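Local atomic coordinates of CRISPR-associated protein, Cse1 family (Acidimicrobium ferrooxidans, PDB entry 4H3T), a protein that probably serves as the large Cse1 subunit of the type I-E CRISPR Cascade complex, which recognises invading DNA in bacterial immunity. Residues V219-Q222 with L226-G229; L63-R66 with G70-D73; R249-V254 with R291-D296; D84-D89 with T213-L218. The protein carries 1 engineered substitution. All blocks are in the same frame, centred on the assembly; numbering follows the deposited sequence.

Contact 1 (V219-Q222 with L226-G229); sequences VPWQ and LIRG
The indole of Trp-221 takes the backbone of Gly-229 on one face, Gly-229 C lying 3.5 Å above the ring plane and offset toward the five-membered rim, while at the edge, in plane, Ile-227 CD1 comes to 3.9 Å from Trp-221 CD1. A beta carbon on Gly-229 would clash with that same CD1, and its absence lets the backbone come this close to the ring. Ile-227 places CG1 in the crowded position between its backbone N and carbonyl carbon (chi1 60°); its CD1 thereby reaches 3.2 Å from Val-219 O, and its other branch, CG2, passes alongside Val-219 CB at 4.0 Å. Phe-348 of helix 344-350 packs on Val-219, Pro-220 and Leu-226. One water joins the two backbones: it donates to Trp-221 O (2.7 Å) and to Ile-227 O (2.9 Å) and accepts from Gly-229 N (3.1 Å). With an alanine at Trp-221, Gly-229 is likely to lose the ring against its carbonyl carbon, and a gap would probably open beside Ile-227 CD1. The two loop segments are thus joined by apolar contact and one bridging water, which links Trp-221 O to Ile-227 O and Gly-229 N.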
loop_
_atom_site.group_PDB
_atom_site.type_symbol
_atom_site.label_atom_id
_atom_site.label_comp_id
_atom_site.label_asym_id
_atom_site.label_seq_id
_atom_site.Cartn_x
_atom_site.Cartn_y
_atom_site.Cartn_z
ATOM N N VAL A 219 -2.814 15.922 6.684
ATOM C CA VAL A 219 -4.094 16.523 6.433
ATOM C C VAL A 219 -4.480 17.400 7.679
ATOM O O VAL A 219 -4.503 16.874 8.830
ATOM C CB VAL A 219 -5.189 15.453 6.159
ATOM C CG1 VAL A 219 -6.520 16.125 5.833
ATOM C CG2 VAL A 219 -4.774 14.462 5.058
ATOM N N PRO A 220 -4.848 18.670 7.481
ATOM C CA PRO A 220 -5.226 19.481 8.639
ATOM C C PRO A 220 -6.483 18.942 9.339
ATOM O O PRO A 220 -7.376 18.385 8.679
ATOM C CB PRO A 220 -5.432 20.868 8.033
ATOM C CG PRO A 220 -4.471 20.912 6.925
ATOM C CD PRO A 220 -4.688 19.527 6.301
ATOM N N TRP A 221 -6.535 19.105 10.690
ATOM C CA TRP A 221 -7.639 18.608 11.525
ATOM C C TRP A 221 -9.003 19.199 11.101
ATOM O O TRP A 221 -10.025 18.548 11.275
ATOM C CB TRP A 221 -7.379 18.945 12.994
ATOM C CG TRP A 221 -6.142 18.332 13.562
ATOM C CD1 TRP A 221 -5.483 17.217 13.124
ATOM C CD2 TRP A 221 -5.370 18.858 14.640
ATOM N NE1 TRP A 221 -4.362 17.005 13.884
ATOM C CE2 TRP A 221 -4.316 17.949 14.878
ATOM C CE3 TRP A 221 -5.532 19.954 15.505
ATOM C CZ2 TRP A 221 -3.378 18.159 15.873
ATOM C CZ3 TRP A 221 -4.596 20.153 16.502
ATOM C CH2 TRP A 221 -3.506 19.291 16.641
ATOM N N GLN A 222 -9.011 20.400 10.505
ATOM C CA GLN A 222 -10.222 21.054 10.011
ATOM C C GLN A 222 -10.934 20.226 8.926
ATOM O O GLN A 222 -12.129 20.368 8.758
ATOM C CB GLN A 222 -9.841 22.436 9.458
ATOM C CG GLN A 222 -10.940 23.395 9.130
ATOM C CD GLN A 222 -10.401 24.649 8.426
ATOM O OE1 GLN A 222 -9.271 24.705 7.885
ATOM N NE2 GLN A 222 -11.265 25.616 8.251
ATOM N N LEU A 226 -12.353 14.184 6.032
ATOM C CA LEU A 226 -11.225 13.387 5.589
ATOM C C LEU A 226 -10.474 12.659 6.703
ATOM O O LEU A 226 -9.864 11.615 6.430
ATOM C CB LEU A 226 -10.260 14.314 4.855
ATOM C CG LEU A 226 -10.824 15.125 3.691
ATOM C CD1 LEU A 226 -9.670 15.836 2.965
ATOM C CD2 LEU A 226 -11.717 14.238 2.687
ATOM N N ILE A 227 -10.380 13.243 7.904
ATOM C CA ILE A 227 -9.675 12.625 9.044
ATOM C C ILE A 227 -10.330 12.975 10.365
ATOM O O ILE A 227 -11.120 13.897 10.422
ATOM C CB ILE A 227 -8.192 13.100 9.135
ATOM C CG1 ILE A 227 -8.042 14.668 9.319
ATOM C CG2 ILE A 227 -7.393 12.670 8.032
ATOM C CD1 ILE A 227 -6.750 14.986 10.152
ATOM N N ARG A 228 -9.866 12.322 11.445
ATOM C CA ARG A 228 -10.128 12.704 12.839
ATOM C C ARG A 228 -8.775 12.943 13.484
ATOM O O ARG A 228 -7.905 12.041 13.523
ATOM C CB ARG A 228 -10.920 11.664 13.642
ATOM C CG ARG A 228 -12.337 11.417 13.238
ATOM C CD ARG A 228 -13.309 12.403 13.881
ATOM N NE ARG A 228 -14.664 12.250 13.344
ATOM C CZ ARG A 228 -15.045 12.651 12.138
ATOM N NH1 ARG A 228 -14.181 13.249 11.324
ATOM N NH2 ARG A 228 -16.297 12.451 11.729
ATOM N N GLY A 229 -8.591 14.146 13.982
ATOM C CA GLY A 229 -7.369 14.545 14.681
ATOM C C GLY A 229 -7.638 15.744 15.535
ATOM O O GLY A 229 -8.664 16.382 15.349
HETATM O O HOH W 1 -10.419 16.047 12.261
#

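Contact 2 (L63-R66 with G70-D73); sequences LAYR and GPKD
Gly-70 N donates to the backbone O of Tyr-65 over 3.2 Å, on a lone pair in the carbonyl plane and with an N-H...O angle of 150°. The same two residues meet a second time, where Tyr-65 CA lies 3.4 Å from Gly-70 O in a nearly straight C-H...O contact (162° at the hydrogen), so the glycine's N and O both turn to one helical residue. Gly-70 O also lies 3.4 Å from CD1 of the Tyr-65 ring, approaching obliquely. Further out, ring atom CE1 touches Pro-71 CD at 4.2 Å, the two side chains crossing at about a right angle. A chi1 of -79° sets the tyrosine CG beside its own backbone N and brings the ring over to Gly-70 O and Pro-71. The arrangement belongs to the C-terminal end of helix 52-68: a residue just past the last turn bonds back five positions, and the chain then leaves through a cis peptide before Pro-71. Gly-70 has backbone angles that would jam any beta carbon against the preceding carbonyl O. Helix 74-82 follows at once, with Asp-73 as its N-cap, OD1 accepting from Glu-76 N. The far end of Tyr-65 is satisfied outside the pair, its OH bonding Val-219 O, while Val-254 and Cys-255 of helix 254-257 pack on the ring. A leucine at Tyr-65 would probably leave Val-219 O without that hydroxyl and Pro-71 CD without the ring carbon CE1 against it.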
loop_
_atom_site.group_PDB
_atom_site.type_symbol
_atom_site.label_atom_id
_atom_site.label_comp_id
_atom_site.label_asym_id
_atom_site.label_seq_id
_atom_site.Cartn_x
_atom_site.Cartn_y
_atom_site.Cartn_z
ATOM N N LEU A 63 4.060 11.283 14.933
ATOM C CA LEU A 63 5.073 12.117 15.636
ATOM C C LEU A 63 5.034 13.585 15.119
ATOM O O LEU A 63 5.077 14.522 15.922
ATOM C CB LEU A 63 6.374 11.445 15.287
ATOM C CG LEU A 63 7.629 11.488 16.108
ATOM C CD1 LEU A 63 7.403 11.877 17.619
ATOM C CD2 LEU A 63 8.293 10.131 15.959
ATOM N N ALA A 64 4.860 13.783 13.783
ATOM C CA ALA A 64 4.761 15.132 13.199
ATOM C C ALA A 64 3.590 15.922 13.771
ATOM O O ALA A 64 3.804 17.063 14.180
ATOM C CB ALA A 64 4.651 15.062 11.695
ATOM N N TYR A 65 2.372 15.318 13.858
ATOM C CA TYR A 65 1.217 16.030 14.434
ATOM C C TYR A 65 1.478 16.490 15.873
ATOM O O TYR A 65 1.023 17.580 16.296
ATOM C CB TYR A 65 -0.033 15.139 14.407
ATOM C CG TYR A 65 -0.714 15.069 13.077
ATOM C CD1 TYR A 65 -1.415 16.167 12.570
ATOM C CD2 TYR A 65 -0.830 13.854 12.403
ATOM C CE1 TYR A 65 -2.174 16.066 11.401
ATOM C CE2 TYR A 65 -1.584 13.736 11.254
ATOM C CZ TYR A 65 -2.255 14.846 10.743
ATOM O OH TYR A 65 -2.952 14.699 9.551
ATOM N N ARG A 66 2.225 15.671 16.637
ATOM C CA ARG A 66 2.531 15.994 18.041
ATOM C C ARG A 66 3.635 17.019 18.135
ATOM O O ARG A 66 3.548 17.912 19.004
ATOM C CB ARG A 66 2.894 14.736 18.859
ATOM C CG ARG A 66 1.796 13.660 18.965
ATOM C CD ARG A 66 0.516 14.243 19.569
ATOM N NE ARG A 66 0.734 14.600 20.971
ATOM C CZ ARG A 66 -0.038 15.400 21.702
ATOM N NH1 ARG A 66 -1.085 16.018 21.155
ATOM N NH2 ARG A 66 0.223 15.584 22.984
ATOM N N GLY A 70 -0.172 20.342 15.307
ATOM C CA GLY A 70 -0.977 20.724 14.169
ATOM C C GLY A 70 -0.427 20.011 12.961
ATOM O O GLY A 70 0.317 19.048 13.117
ATOM N N PRO A 71 -0.856 20.394 11.748
ATOM C CA PRO A 71 -1.658 21.605 11.414
ATOM C C PRO A 71 -3.146 21.449 11.720
ATOM O O PRO A 71 -3.775 20.445 11.400
ATOM C CB PRO A 71 -1.404 21.764 9.914
ATOM C CG PRO A 71 -1.191 20.352 9.417
ATOM C CD PRO A 71 -0.371 19.716 10.526
ATOM N N LYS A 72 -3.720 22.448 12.345
ATOM C CA LYS A 72 -5.144 22.411 12.660
ATOM C C LYS A 72 -5.968 22.807 11.460
ATOM O O LYS A 72 -7.142 22.436 11.387
ATOM C CB LYS A 72 -5.478 23.363 13.850
ATOM C CG LYS A 72 -5.689 24.788 13.516
ATOM C CD LYS A 72 -5.927 25.564 14.800
ATOM C CE LYS A 72 -6.258 27.008 14.547
ATOM N NZ LYS A 72 -6.647 27.678 15.817
ATOM N N ASP A 73 -5.394 23.624 10.562
ATOM C CA ASP A 73 -6.153 24.228 9.459
ATOM C C ASP A 73 -5.254 24.517 8.263
ATOM O O ASP A 73 -4.045 24.249 8.310
ATOM C CB ASP A 73 -6.851 25.522 9.936
ATOM C CG ASP A 73 -5.950 26.609 10.521
ATOM O OD1 ASP A 73 -4.730 26.519 10.353
ATOM O OD2 ASP A 73 -6.471 27.501 11.196
#

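Contact 3 (R249-V254 with R291-D296); sequences RAPDGV and RRAARD
Extended backbone torsions at Ala-250 (phi -79°, psi 132°) and helical ones at Ala-293 bring the two methyl groups together, CB to CB at 3.4 Å. This is tighter than ordinary carbon-carbon contact. The approach is not symmetrical: the Ala-293 methyl points almost straight at the Ala-250 methyl, whereas that methyl is met on its flank, with Ala-293 CB also 4.0 Å from Ala-250 CA. The Ala-293 methyl is shared with the next residue, for Pro-251 CD comes within 4.0 Å of it. Thus one small side chain on the helix fits against an alanine and the delta carbon of a proline, and the backbones draw together to 5.4 Å between the CA atoms of Ala-250 and Ala-293. Only carbon atoms carry the contact, and a larger side chain at either alanine would probably not fit at this spacing. Polar groups are looked after on other sides: Asp-290 OD1 accepts from Ala-293 N at the start of the helix, while Asp-256 OD2 takes both Asp-252 N and the Arg-249 NH1 charge. The contact lies beside the mixed beta sheet. Strand 248-249 runs parallel to strand 275-289, which leads into helix 291-297, so the exit of one strand and the helix after the other lie side by side; Val-289 packs against both Pro-251 and Ala-294, and Gly-253 then serves as N-cap of helix 254-257.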
loop_
_atom_site.group_PDB
_atom_site.type_symbol
_atom_site.label_atom_id
_atom_site.label_comp_id
_atom_site.label_asym_id
_atom_site.label_seq_id
_atom_site.Cartn_x
_atom_site.Cartn_y
_atom_site.Cartn_z
ATOM N N ARG A 249 -11.482 -1.335 20.315
ATOM C CA ARG A 249 -11.649 0.082 20.643
ATOM C C ARG A 249 -11.653 0.909 19.380
ATOM O O ARG A 249 -10.884 0.637 18.448
ATOM C CB ARG A 249 -10.421 0.496 21.532
ATOM C CG ARG A 249 -10.338 1.907 21.954
ATOM C CD ARG A 249 -9.333 2.089 23.094
ATOM N NE ARG A 249 -7.923 2.081 22.684
ATOM C CZ ARG A 249 -7.323 3.091 22.053
ATOM N NH1 ARG A 249 -8.015 4.158 21.688
ATOM N NH2 ARG A 249 -6.035 3.017 21.738
ATOM N N ALA A 250 -12.405 1.998 19.406
ATOM C CA ALA A 250 -12.405 3.000 18.350
ATOM C C ALA A 250 -11.186 3.892 18.516
ATOM O O ALA A 250 -10.990 4.434 19.588
ATOM C CB ALA A 250 -13.685 3.843 18.404
ATOM N N PRO A 251 -10.398 4.168 17.470
ATOM C CA PRO A 251 -9.264 5.110 17.656
ATOM C C PRO A 251 -9.743 6.544 17.919
ATOM O O PRO A 251 -10.767 6.922 17.398
ATOM C CB PRO A 251 -8.439 4.964 16.374
ATOM C CG PRO A 251 -9.295 4.216 15.415
ATOM C CD PRO A 251 -10.472 3.623 16.115
ATOM N N ASP A 252 -9.014 7.315 18.755
ATOM C CA ASP A 252 -9.375 8.693 19.080
ATOM C C ASP A 252 -9.100 9.646 17.922
ATOM O O ASP A 252 -9.617 10.745 17.877
ATOM C CB ASP A 252 -8.589 9.160 20.304
ATOM C CG ASP A 252 -8.903 8.372 21.565
ATOM O OD1 ASP A 252 -10.002 7.728 21.622
ATOM O OD2 ASP A 252 -8.044 8.353 22.480
ATOM N N GLY A 253 -8.192 9.246 17.070
ATOM C CA GLY A 253 -7.748 10.023 15.926
ATOM C C GLY A 253 -6.563 9.351 15.262
ATOM O O GLY A 253 -6.191 8.194 15.591
ATOM N N VAL A 254 -5.916 10.097 14.377
ATOM C CA VAL A 254 -4.811 9.543 13.590
ATOM C C VAL A 254 -3.572 9.228 14.384
ATOM O O VAL A 254 -2.912 8.248 14.048
ATOM C CB VAL A 254 -4.400 10.392 12.376
ATOM C CG1 VAL A 254 -5.427 10.257 11.259
ATOM C CG2 VAL A 254 -4.158 11.856 12.743
ATOM N N ARG A 291 -13.629 -1.162 13.138
ATOM C CA ARG A 291 -13.570 -0.918 11.691
ATOM C C ARG A 291 -14.530 0.190 11.228
ATOM O O ARG A 291 -14.156 0.953 10.318
ATOM C CB ARG A 291 -13.813 -2.226 10.923
ATOM C CG ARG A 291 -12.682 -3.249 11.189
ATOM C CD ARG A 291 -12.953 -4.619 10.587
ATOM N NE ARG A 291 -11.735 -5.450 10.652
ATOM C CZ ARG A 291 -11.546 -6.593 9.999
ATOM N NH1 ARG A 291 -12.472 -7.058 9.179
ATOM N NH2 ARG A 291 -10.426 -7.270 10.150
ATOM N N ARG A 292 -15.671 0.376 11.938
ATOM C CA ARG A 292 -16.609 1.471 11.644
ATOM C C ARG A 292 -15.971 2.798 11.969
ATOM O O ARG A 292 -16.017 3.721 11.153
ATOM C CB ARG A 292 -17.917 1.312 12.449
ATOM C CG ARG A 292 -18.983 2.380 12.179
ATOM C CD ARG A 292 -19.632 2.969 13.434
ATOM N NE ARG A 292 -18.942 4.170 13.941
ATOM C CZ ARG A 292 -18.159 4.242 15.025
ATOM N NH1 ARG A 292 -17.922 3.155 15.767
ATOM N NH2 ARG A 292 -17.603 5.400 15.374
ATOM N N ALA A 293 -15.359 2.908 13.165
ATOM C CA ALA A 293 -14.677 4.141 13.550
ATOM C C ALA A 293 -13.449 4.429 12.665
ATOM O O ALA A 293 -13.177 5.583 12.403
ATOM C CB ALA A 293 -14.252 4.070 15.017
ATOM N N ALA A 294 -12.723 3.388 12.158
ATOM C CA ALA A 294 -11.527 3.593 11.318
ATOM C C ALA A 294 -11.843 4.381 10.041
ATOM O O ALA A 294 -11.026 5.188 9.587
ATOM C CB ALA A 294 -10.907 2.230 10.938
ATOM N N ARG A 295 -13.029 4.138 9.461
ATOM C CA ARG A 295 -13.456 4.791 8.237
ATOM C C ARG A 295 -13.533 6.322 8.440
ATOM O O ARG A 295 -13.114 7.082 7.562
ATOM C CB ARG A 295 -14.764 4.160 7.751
ATOM C CG ARG A 295 -15.466 4.955 6.724
ATOM C CD ARG A 295 -16.514 4.132 6.015
ATOM N NE ARG A 295 -17.269 4.992 5.124
ATOM C CZ ARG A 295 -18.276 5.798 5.464
ATOM N NH1 ARG A 295 -18.693 5.868 6.726
ATOM N NH2 ARG A 295 -18.885 6.517 4.545
ATOM N N ASP A 296 -13.954 6.761 9.604
ATOM C CA ASP A 296 -14.002 8.198 9.902
ATOM C C ASP A 296 -12.629 8.794 10.137
ATOM O O ASP A 296 -12.449 9.986 9.951
ATOM C CB ASP A 296 -14.854 8.457 11.152
ATOM C CG ASP A 296 -16.358 8.151 10.980
ATOM O OD1 ASP A 296 -16.852 8.161 9.812
ATOM O OD2 ASP A 296 -17.029 7.877 12.004
#

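Contact 4 (D84-D89 with T213-L218); sequences DRFSED and TLLLNL
Phe-86 leaves its backbone with CB aimed at helix 210-217 and CG beside its own N (chi1 -67°), and it reaches Leu-214 and Leu-215 with the far half of its ring alone. On the way out, CB, CG and the two delta carbons stay beyond contact distance of the helix. At the next ring position the two edges part company: CE2 meets Leu-214 CD1 at 3.8 Å and CE1 meets Leu-215 CD2 at 4.2 Å. At the tip, CZ sits between these methyls, 4.3 Å from Leu-214 CD1 and 4.4 Å from Leu-215 CD2. Both methyls lie near the ring plane, so the phenyl enters edge-first between two consecutive leucines; Arg-211, one turn earlier in that helix, makes a cation-pi contact with the ring. This is loop-on-helix packing: the chain between helix 74-82 and helix 88-98 sets one phenyl ring against helix 210-217. The leucines then spread to different neighbours, Leu-214 onto Val-60 and Leu-61 of helix 52-68, Leu-215 onto Leu-80 and Trp-81 of helix 74-82. Around the buried phenyl the loop turns polar, with Arg-85 NH2 and Asp-84 OD2 in a salt bridge of 2.7 Å and Ser-87 OG capping Ala-90 N at the start of helix 88-98. Toward the C-terminal part of helix 210-217, Asn-217 ND2 donates to Thr-213 O at 2.8 Å, nearly straight at 172° and tilted from the carbonyl plane; a second acceptor, Pro-205 O, shares that nitrogen.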
loop_
_atom_site.group_PDB
_atom_site.type_symbol
_atom_site.label_atom_id
_atom_site.label_comp_id
_atom_site.label_asym_id
_atom_site.label_seq_id
_atom_site.Cartn_x
_atom_site.Cartn_y
_atom_site.Cartn_z
ATOM N N ASP A 84 11.084 26.103 4.707
ATOM C CA ASP A 84 11.951 25.153 4.003
ATOM C C ASP A 84 12.435 23.978 4.860
ATOM O O ASP A 84 13.062 23.066 4.324
ATOM C CB ASP A 84 13.160 25.857 3.396
ATOM C CG ASP A 84 14.212 26.248 4.385
ATOM O OD1 ASP A 84 13.843 26.644 5.514
ATOM O OD2 ASP A 84 15.412 26.145 4.040
ATOM N N ARG A 85 12.195 24.025 6.169
ATOM C CA ARG A 85 12.613 22.955 7.061
ATOM C C ARG A 85 11.749 22.994 8.324
ATOM O O ARG A 85 11.050 23.989 8.596
ATOM C CB ARG A 85 14.116 23.092 7.381
ATOM C CG ARG A 85 14.446 24.344 8.157
ATOM C CD ARG A 85 15.921 24.544 8.534
ATOM N NE ARG A 85 16.882 24.423 7.437
ATOM C CZ ARG A 85 17.145 25.355 6.521
ATOM N NH1 ARG A 85 18.057 25.132 5.581
ATOM N NH2 ARG A 85 16.489 26.514 6.527
ATOM N N PHE A 86 11.803 21.919 9.078
ATOM C CA PHE A 86 11.104 21.828 10.355
ATOM C C PHE A 86 11.979 22.474 11.436
ATOM O O PHE A 86 13.200 22.498 11.342
ATOM C CB PHE A 86 10.761 20.367 10.726
ATOM C CG PHE A 86 9.744 19.682 9.839
ATOM C CD1 PHE A 86 8.490 20.242 9.621
ATOM C CD2 PHE A 86 10.031 18.472 9.240
ATOM C CE1 PHE A 86 7.522 19.553 8.864
ATOM C CE2 PHE A 86 9.061 17.774 8.519
ATOM C CZ PHE A 86 7.816 18.333 8.329
ATOM N N SER A 87 11.324 23.021 12.443
ATOM C CA SER A 87 11.970 23.687 13.561
ATOM C C SER A 87 12.709 22.701 14.449
ATOM O O SER A 87 12.061 21.854 15.092
ATOM C CB SER A 87 10.915 24.413 14.392
ATOM O OG SER A 87 11.447 24.919 15.599
ATOM N N GLU A 88 14.065 22.851 14.553
ATOM C CA GLU A 88 14.863 22.044 15.479
ATOM C C GLU A 88 14.418 22.204 16.928
ATOM O O GLU A 88 14.501 21.243 17.704
ATOM C CB GLU A 88 16.349 22.394 15.426
ATOM C CG GLU A 88 17.060 21.867 14.208
ATOM C CD GLU A 88 18.565 21.994 14.293
ATOM O OE1 GLU A 88 19.174 22.407 13.284
ATOM O OE2 GLU A 88 19.142 21.643 15.346
ATOM N N ASP A 89 13.976 23.411 17.300
ATOM C CA ASP A 89 13.562 23.699 18.679
ATOM C C ASP A 89 12.252 22.952 19.013
ATOM O O ASP A 89 12.136 22.384 20.100
ATOM C CB ASP A 89 13.395 25.212 18.913
ATOM C CG ASP A 89 14.669 26.064 18.912
ATOM O OD1 ASP A 89 15.779 25.491 19.050
ATOM O OD2 ASP A 89 14.546 27.310 18.833
ATOM N N THR A 213 6.632 14.883 1.383
ATOM C CA THR A 213 5.817 13.687 1.638
ATOM C C THR A 213 5.076 13.796 2.952
ATOM O O THR A 213 3.893 13.496 3.021
ATOM C CB THR A 213 6.712 12.436 1.656
ATOM O OG1 THR A 213 7.287 12.307 0.357
ATOM C CG2 THR A 213 5.977 11.161 2.080
ATOM N N LEU A 214 5.769 14.205 3.999
ATOM C CA LEU A 214 5.114 14.349 5.296
ATOM C C LEU A 214 4.020 15.416 5.249
ATOM O O LEU A 214 2.901 15.130 5.652
ATOM C CB LEU A 214 6.116 14.685 6.372
ATOM C CG LEU A 214 7.107 13.566 6.732
ATOM C CD1 LEU A 214 8.139 14.123 7.736
ATOM C CD2 LEU A 214 6.417 12.305 7.289
ATOM N N LEU A 215 4.278 16.529 4.623
ATOM C CA LEU A 215 3.259 17.586 4.491
ATOM C C LEU A 215 2.078 17.192 3.580
ATOM O O LEU A 215 0.933 17.533 3.921
ATOM C CB LEU A 215 3.891 18.873 4.021
ATOM C CG LEU A 215 4.888 19.510 5.059
ATOM C CD1 LEU A 215 5.481 20.757 4.518
ATOM C CD2 LEU A 215 4.207 19.841 6.376
ATOM N N LEU A 216 2.307 16.461 2.485
ATOM C CA LEU A 216 1.209 15.949 1.625
ATOM C C LEU A 216 0.291 15.030 2.403
ATOM O O LEU A 216 -0.871 14.895 2.013
ATOM C CB LEU A 216 1.772 15.199 0.401
ATOM C CG LEU A 216 2.531 16.152 -0.568
ATOM C CD1 LEU A 216 3.380 15.369 -1.596
ATOM C CD2 LEU A 216 1.564 17.056 -1.295
ATOM N N ASN A 217 0.815 14.352 3.465
ATOM C CA ASN A 217 0.057 13.403 4.277
ATOM C C ASN A 217 -0.499 14.001 5.573
ATOM O O ASN A 217 -1.324 13.331 6.239
ATOM C CB ASN A 217 0.920 12.178 4.608
ATOM C CG ASN A 217 1.038 11.246 3.467
ATOM O OD1 ASN A 217 0.167 10.438 3.290
ATOM N ND2 ASN A 217 2.049 11.395 2.622
ATOM N N LEU A 218 -0.045 15.199 5.945
ATOM C CA LEU A 218 -0.482 15.873 7.160
ATOM C C LEU A 218 -1.726 16.661 6.862
ATOM O O LEU A 218 -1.757 17.866 6.917
ATOM C CB LEU A 218 0.610 16.728 7.772
ATOM C CG LEU A 218 1.730 15.928 8.451
ATOM C CD1 LEU A 218 2.951 16.839 8.608
ATOM C CD2 LEU A 218 1.270 15.324 9.744
#

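How the contacts relate
Contacts 2, 3 and 4 are buried and contact 1 partly so, each centred about 19 to 23 Å from the chain's centre. Contacts 1 and 2 lie nearest, centres 9 Å apart, joined where the Tyr-65 ring of contact 2 meets the Trp-221 ring of contact 1, planes at about 25°; Gln-222 N also bonds Lys-72 O. Contact 4 continues into contact 1 along the chain, and its Leu-218 packs on Ala-64 and Pro-71 of contact 2. Contact 3 joins through Arg-228 O, bonded to Val-254 N, but stays about 7 Å from contact 4 at the nearest atoms. Chemistry differs: contacts 3 and 4 are purely apolar, contact 2 has a direct backbone bond, and contact 1 a water.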